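Local coordinates for protein hydrazine synthase subunit alpha (Candidatus Kuenenia stuttgartiensis, PDB 5C2V) that condenses hydroxylamine made in the gamma subunit with ammonia to give hydrazine, as the two-heme alpha subunit of the hydrazine synthase complex of an anammox bacterium, at residues D[494-508]-D[759-771]. Sequence-based numbering, arbitrary orientation.
Sequences SNSGTAFQQRGIIGY and EWIDLGAQWDNIP. With CA (calcium ion), chain Z.
Asn495 O of the loop leading into strand 503-510 takes backbone N-H bonds from two successive residues, Trp767 N at 2.9 Å and Asp768 N at 2.6 Å, just beyond the Schellman motif at Gly764 that follows helix 751-762. The contact thus joins part of the C-terminal heme domain to the middle domain, against the loop before, and the first residues of, an outermost strand of its antiparallel sheet. At the Schellman turn, Gly764 lays its CA over one face of the Phe500 ring as a CH-pi contact, 4.2 Å from the centroid. Gly764 O is held by Thr498 OG1, which in turn accepts from Phe500 N in an ST turn. Gln766 bends at chi2 (82°), which turns its amide back to its own turn; NE2 bonds Leu763 O at 2.6 Å, almost in the amide plane, and more weakly reaches Gln501 O. That last oxygen also receives Arg503 NE, while the Arg503 guanidinium, with Phe500 CD2 over one face, has its strongest polar partner in Tyr528. The next link runs through Gln502, whose extended chain sends NE2 to Asp768 O at 2.9 Å, coming from well above the carbonyl plane. Beside it lies a calcium ion bound by Asp768 OD1 and Ile770 O, with Gly772 and Asp774 completing the protein ligands. Water 1, on the metal, also donates to Asn495 OD1 across 2.6 Å, which places Asn495 in the ion's second shell, and Arg647 pairs with the other carboxylate oxygen of Asp768. Farther along the strand, Ile505 CG1 meets Leu763 CD2. Beyond it, the Tyr508 ring and the Glu759 carboxylate lie within 14° of coplanar; Arg642 forms a salt bridge to the same carboxylate oxygen, and Tyr508 OH donates to the anti lone pair of Glu759 OE2.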
loop_
_atom_site.group_PDB
_atom_site.type_symbol
_atom_site.label_atom_id
_atom_site.label_comp_id
_atom_site.label_asym_id
_atom_site.label_seq_id
_atom_site.Cartn_x
_atom_site.Cartn_y
_atom_site.Cartn_z
ATOM N N SER D 494 -16.689 17.845 13.024
ATOM C CA SER D 494 -18.046 17.983 13.546
ATOM C C SER D 494 -19.099 17.762 12.461
ATOM O O SER D 494 -20.264 17.489 12.759
ATOM C CB SER D 494 -18.231 19.363 14.182
ATOM O OG SER D 494 -19.582 19.579 14.554
ATOM N N ASN D 495 -18.685 17.890 11.204
ATOM C CA ASN D 495 -19.584 17.721 10.067
ATOM C C ASN D 495 -19.837 16.265 9.673
ATOM O O ASN D 495 -20.955 15.907 9.306
ATOM C CB ASN D 495 -19.045 18.490 8.859
ATOM C CG ASN D 495 -19.120 19.993 9.046
ATOM O OD1 ASN D 495 -20.053 20.505 9.664
ATOM N ND2 ASN D 495 -18.136 20.707 8.514
ATOM N N SER D 496 -18.803 15.430 9.734
ATOM C CA SER D 496 -18.948 14.032 9.335
ATOM C C SER D 496 -18.005 13.104 10.094
ATOM O O SER D 496 -16.912 13.502 10.496
ATOM C CB SER D 496 -18.709 13.877 7.831
ATOM O OG SER D 496 -17.332 13.991 7.517
ATOM N N GLY D 497 -18.438 11.861 10.278
ATOM C CA GLY D 497 -17.623 10.853 10.928
ATOM C C GLY D 497 -16.667 10.196 9.954
ATOM O O GLY D 497 -15.868 9.340 10.334
ATOM N N THR D 498 -16.749 10.599 8.690
ATOM C CA THR D 498 -15.879 10.055 7.655
ATOM C C THR D 498 -14.930 11.128 7.133
ATOM O O THR D 498 -14.984 12.281 7.563
ATOM C CB THR D 498 -16.686 9.479 6.477
ATOM O OG1 THR D 498 -17.155 10.546 5.644
ATOM C CG2 THR D 498 -17.871 8.670 6.984
ATOM N N ALA D 499 -14.066 10.743 6.200
ATOM C CA ALA D 499 -13.108 11.672 5.611
ATOM C C ALA D 499 -13.773 12.531 4.539
ATOM O O ALA D 499 -13.174 13.475 4.025
ATOM C CB ALA D 499 -11.927 10.915 5.030
ATOM N N PHE D 500 -15.015 12.193 4.209
ATOM C CA PHE D 500 -15.777 12.935 3.213
ATOM C C PHE D 500 -16.350 14.214 3.810
ATOM O O PHE D 500 -17.098 14.169 4.787
ATOM C CB PHE D 500 -16.910 12.074 2.647
ATOM C CG PHE D 500 -16.438 10.891 1.848
ATOM C CD1 PHE D 500 -16.053 9.720 2.479
ATOM C CD2 PHE D 500 -16.391 10.948 0.465
ATOM C CE1 PHE D 500 -15.621 8.630 1.746
ATOM C CE2 PHE D 500 -15.961 9.861 -0.274
ATOM C CZ PHE D 500 -15.575 8.701 0.369
ATOM N N GLN D 501 -15.998 15.351 3.221
ATOM C CA GLN D 501 -16.548 16.627 3.660
ATOM C C GLN D 501 -17.932 16.854 3.058
ATOM O O GLN D 501 -18.440 16.016 2.311
ATOM C CB GLN D 501 -15.609 17.777 3.296
ATOM C CG GLN D 501 -14.366 17.850 4.167
ATOM C CD GLN D 501 -13.450 18.995 3.785
ATOM O OE1 GLN D 501 -13.456 19.455 2.642
ATOM N NE2 GLN D 501 -12.661 19.466 4.743
ATOM N N GLN D 502 -18.535 17.990 3.391
ATOM C CA GLN D 502 -19.906 18.287 2.989
ATOM C C GLN D 502 -20.066 18.375 1.476
ATOM O O GLN D 502 -19.229 18.950 0.778
ATOM C CB GLN D 502 -20.370 19.590 3.639
ATOM C CG GLN D 502 -20.268 19.581 5.152
ATOM C CD GLN D 502 -20.440 20.956 5.759
ATOM O OE1 GLN D 502 -19.652 21.864 5.496
ATOM N NE2 GLN D 502 -21.473 21.118 6.578
ATOM N N ARG D 503 -21.148 17.786 0.980
ATOM C CA ARG D 503 -21.440 17.757 -0.446
ATOM C C ARG D 503 -22.932 17.550 -0.676
ATOM O O ARG D 503 -23.672 17.219 0.250
ATOM C CB ARG D 503 -20.628 16.667 -1.145
ATOM C CG ARG D 503 -20.713 15.299 -0.500
ATOM C CD ARG D 503 -19.540 14.444 -0.938
ATOM N NE ARG D 503 -18.275 14.986 -0.453
ATOM C CZ ARG D 503 -17.079 14.589 -0.876
ATOM N NH1 ARG D 503 -16.983 13.649 -1.807
ATOM N NH2 ARG D 503 -15.980 15.138 -0.377
ATOM N N GLY D 504 -23.373 17.756 -1.912
ATOM C CA GLY D 504 -24.780 17.633 -2.242
ATOM C C GLY D 504 -24.980 17.115 -3.650
ATOM O O GLY D 504 -24.018 16.915 -4.390
ATOM N N ILE D 505 -26.234 16.886 -4.019
ATOM C CA ILE D 505 -26.545 16.266 -5.300
ATOM C C ILE D 505 -26.802 17.294 -6.396
ATOM O O ILE D 505 -27.788 18.030 -6.349
ATOM C CB ILE D 505 -27.775 15.343 -5.184
ATOM C CG1 ILE D 505 -27.580 14.332 -4.053
ATOM C CG2 ILE D 505 -28.038 14.634 -6.503
ATOM C CD1 ILE D 505 -28.770 13.422 -3.834
ATOM N N ILE D 506 -25.907 17.345 -7.378
ATOM C CA ILE D 506 -26.145 18.144 -8.574
ATOM C C ILE D 506 -27.365 17.580 -9.281
ATOM O O ILE D 506 -28.273 18.321 -9.666
ATOM C CB ILE D 506 -24.935 18.146 -9.529
ATOM C CG1 ILE D 506 -23.915 19.193 -9.090
ATOM C CG2 ILE D 506 -25.373 18.434 -10.958
ATOM C CD1 ILE D 506 -22.730 19.316 -10.018
ATOM N N GLY D 507 -27.391 16.261 -9.440
ATOM C CA GLY D 507 -28.563 15.618 -10.009
ATOM C C GLY D 507 -28.258 14.318 -10.719
ATOM O O GLY D 507 -27.105 13.931 -10.844
ATOM N N TYR D 508 -29.295 13.652 -11.211
ATOM C CA TYR D 508 -29.120 12.358 -11.857
ATOM C C TYR D 508 -29.332 12.445 -13.361
ATOM O O TYR D 508 -30.117 13.263 -13.837
ATOM C CB TYR D 508 -30.081 11.331 -11.264
ATOM C CG TYR D 508 -29.839 11.009 -9.809
ATOM C CD1 TYR D 508 -29.079 9.905 -9.441
ATOM C CD2 TYR D 508 -30.388 11.793 -8.801
ATOM C CE1 TYR D 508 -28.869 9.596 -8.113
ATOM C CE2 TYR D 508 -30.181 11.490 -7.469
ATOM C CZ TYR D 508 -29.418 10.392 -7.131
ATOM O OH TYR D 508 -29.205 10.086 -5.806
ATOM N N GLU D 759 -28.756 7.065 -0.603
ATOM C CA GLU D 759 -28.175 8.331 -1.033
ATOM C C GLU D 759 -27.230 8.893 0.019
ATOM O O GLU D 759 -26.142 9.370 -0.306
ATOM C CB GLU D 759 -29.270 9.353 -1.341
ATOM C CG GLU D 759 -29.943 9.163 -2.686
ATOM C CD GLU D 759 -30.948 10.257 -2.990
ATOM O OE1 GLU D 759 -31.624 10.725 -2.049
ATOM O OE2 GLU D 759 -31.056 10.654 -4.169
ATOM N N TRP D 760 -27.657 8.836 1.277
ATOM C CA TRP D 760 -26.842 9.321 2.385
ATOM C C TRP D 760 -25.492 8.616 2.432
ATOM O O TRP D 760 -24.453 9.261 2.569
ATOM C CB TRP D 760 -27.574 9.136 3.715
ATOM C CG TRP D 760 -26.701 9.369 4.911
ATOM C CD1 TRP D 760 -26.096 10.539 5.271
ATOM C CD2 TRP D 760 -26.340 8.407 5.910
ATOM N NE1 TRP D 760 -25.378 10.363 6.429
ATOM C CE2 TRP D 760 -25.512 9.063 6.841
ATOM C CE3 TRP D 760 -26.635 7.055 6.105
ATOM C CZ2 TRP D 760 -24.975 8.414 7.951
ATOM C CZ3 TRP D 760 -26.103 6.412 7.207
ATOM C CH2 TRP D 760 -25.283 7.090 8.117
ATOM N N ILE D 761 -25.509 7.292 2.306
ATOM C CA ILE D 761 -24.273 6.518 2.341
ATOM C C ILE D 761 -23.396 6.789 1.118
ATOM O O ILE D 761 -22.182 6.963 1.242
ATOM C CB ILE D 761 -24.562 5.010 2.439
ATOM C CG1 ILE D 761 -25.330 4.704 3.725
ATOM C CG2 ILE D 761 -23.272 4.213 2.399
ATOM C CD1 ILE D 761 -25.550 3.231 3.971
ATOM N N ASP D 762 -24.013 6.838 -0.059
ATOM C CA ASP D 762 -23.281 7.100 -1.297
ATOM C C ASP D 762 -22.645 8.490 -1.306
ATOM O O ASP D 762 -21.624 8.709 -1.961
ATOM C CB ASP D 762 -24.204 6.944 -2.507
ATOM C CG ASP D 762 -24.113 5.567 -3.135
ATOM O OD1 ASP D 762 -23.503 4.668 -2.518
ATOM O OD2 ASP D 762 -24.656 5.384 -4.243
ATOM N N LEU D 763 -23.251 9.423 -0.577
ATOM C CA LEU D 763 -22.730 10.783 -0.472
ATOM C C LEU D 763 -21.518 10.873 0.453
ATOM O O LEU D 763 -20.889 11.924 0.559
ATOM C CB LEU D 763 -23.819 11.738 0.020
ATOM C CG LEU D 763 -24.826 12.257 -1.007
ATOM C CD1 LEU D 763 -25.950 12.999 -0.308
ATOM C CD2 LEU D 763 -24.140 13.160 -2.021
ATOM N N GLY D 764 -21.189 9.770 1.117
ATOM C CA GLY D 764 -20.099 9.762 2.075
ATOM C C GLY D 764 -20.551 9.674 3.521
ATOM O O GLY D 764 -19.728 9.745 4.434
ATOM N N ALA D 765 -21.860 9.538 3.723
ATOM C CA ALA D 765 -22.437 9.303 5.047
ATOM C C ALA D 765 -22.068 10.386 6.055
ATOM O O ALA D 765 -21.615 10.088 7.160
ATOM C CB ALA D 765 -22.011 7.934 5.570
ATOM N N GLN D 766 -22.268 11.643 5.672
ATOM C CA GLN D 766 -21.974 12.759 6.561
ATOM C C GLN D 766 -23.029 12.893 7.653
ATOM O O GLN D 766 -23.983 12.118 7.717
ATOM C CB GLN D 766 -21.875 14.071 5.774
ATOM C CG GLN D 766 -20.724 14.136 4.782
ATOM C CD GLN D 766 -21.049 13.453 3.469
ATOM O OE1 GLN D 766 -22.163 12.972 3.266
ATOM N NE2 GLN D 766 -20.076 13.412 2.566
ATOM N N TRP D 767 -22.835 13.890 8.507
ATOM C CA TRP D 767 -23.752 14.217 9.591
ATOM C C TRP D 767 -24.316 15.603 9.335
ATOM O O TRP D 767 -25.521 15.787 9.158
ATOM C CB TRP D 767 -23.034 14.154 10.942
ATOM C CG TRP D 767 -23.642 14.999 12.033
ATOM C CD1 TRP D 767 -23.321 16.291 12.343
ATOM C CD2 TRP D 767 -24.628 14.592 12.993
ATOM N NE1 TRP D 767 -24.069 16.723 13.412
ATOM C CE2 TRP D 767 -24.875 15.700 13.832
ATOM C CE3 TRP D 767 -25.334 13.406 13.215
ATOM C CZ2 TRP D 767 -25.797 15.652 14.877
ATOM C CZ3 TRP D 767 -26.251 13.364 14.253
ATOM C CH2 TRP D 767 -26.474 14.479 15.069
ATOM N N ASP D 768 -23.417 16.582 9.308
ATOM C CA ASP D 768 -23.795 17.945 9.009
ATOM C C ASP D 768 -23.430 18.216 7.556
ATOM O O ASP D 768 -22.261 18.401 7.225
ATOM C CB ASP D 768 -23.067 18.901 9.957
ATOM C CG ASP D 768 -23.744 20.241 10.074
ATOM O OD1 ASP D 768 -24.195 20.770 9.042
ATOM O OD2 ASP D 768 -23.826 20.765 11.204
ATOM N N ASN D 769 -24.440 18.227 6.693
ATOM C CA ASN D 769 -24.230 18.476 5.273
ATOM C C ASN D 769 -24.570 19.906 4.874
ATOM O O ASN D 769 -24.482 20.267 3.702
ATOM C CB ASN D 769 -25.034 17.485 4.429
ATOM C CG ASN D 769 -24.149 16.460 3.741
ATOM O OD1 ASN D 769 -22.958 16.696 3.527
ATOM N ND2 ASN D 769 -24.726 15.319 3.385
ATOM N N ILE D 770 -24.973 20.709 5.851
ATOM C CA ILE D 770 -25.272 22.115 5.609
ATOM C C ILE D 770 -24.096 22.981 6.047
ATOM O O ILE D 770 -23.856 23.141 7.242
ATOM C CB ILE D 770 -26.546 22.558 6.355
ATOM C CG1 ILE D 770 -27.725 21.659 5.978
ATOM C CG2 ILE D 770 -26.860 24.017 6.055
ATOM C CD1 ILE D 770 -28.996 21.966 6.739
ATOM N N PRO D 771 -23.361 23.545 5.074
ATOM C CA PRO D 771 -22.157 24.345 5.333
ATOM C C PRO D 771 -22.398 25.500 6.303
ATOM O O PRO D 771 -23.389 26.217 6.175
ATOM C CB PRO D 771 -21.785 24.873 3.945
ATOM C CG PRO D 771 -22.347 23.868 3.003
ATOM C CD PRO D 771 -23.630 23.410 3.633
HETATM CA CA CA Z . -23.646 23.028 9.267
HETATM O O HOH W 1 -21.324 22.594 8.919
HETATM O O HOH W 2 -23.382 22.897 11.654
#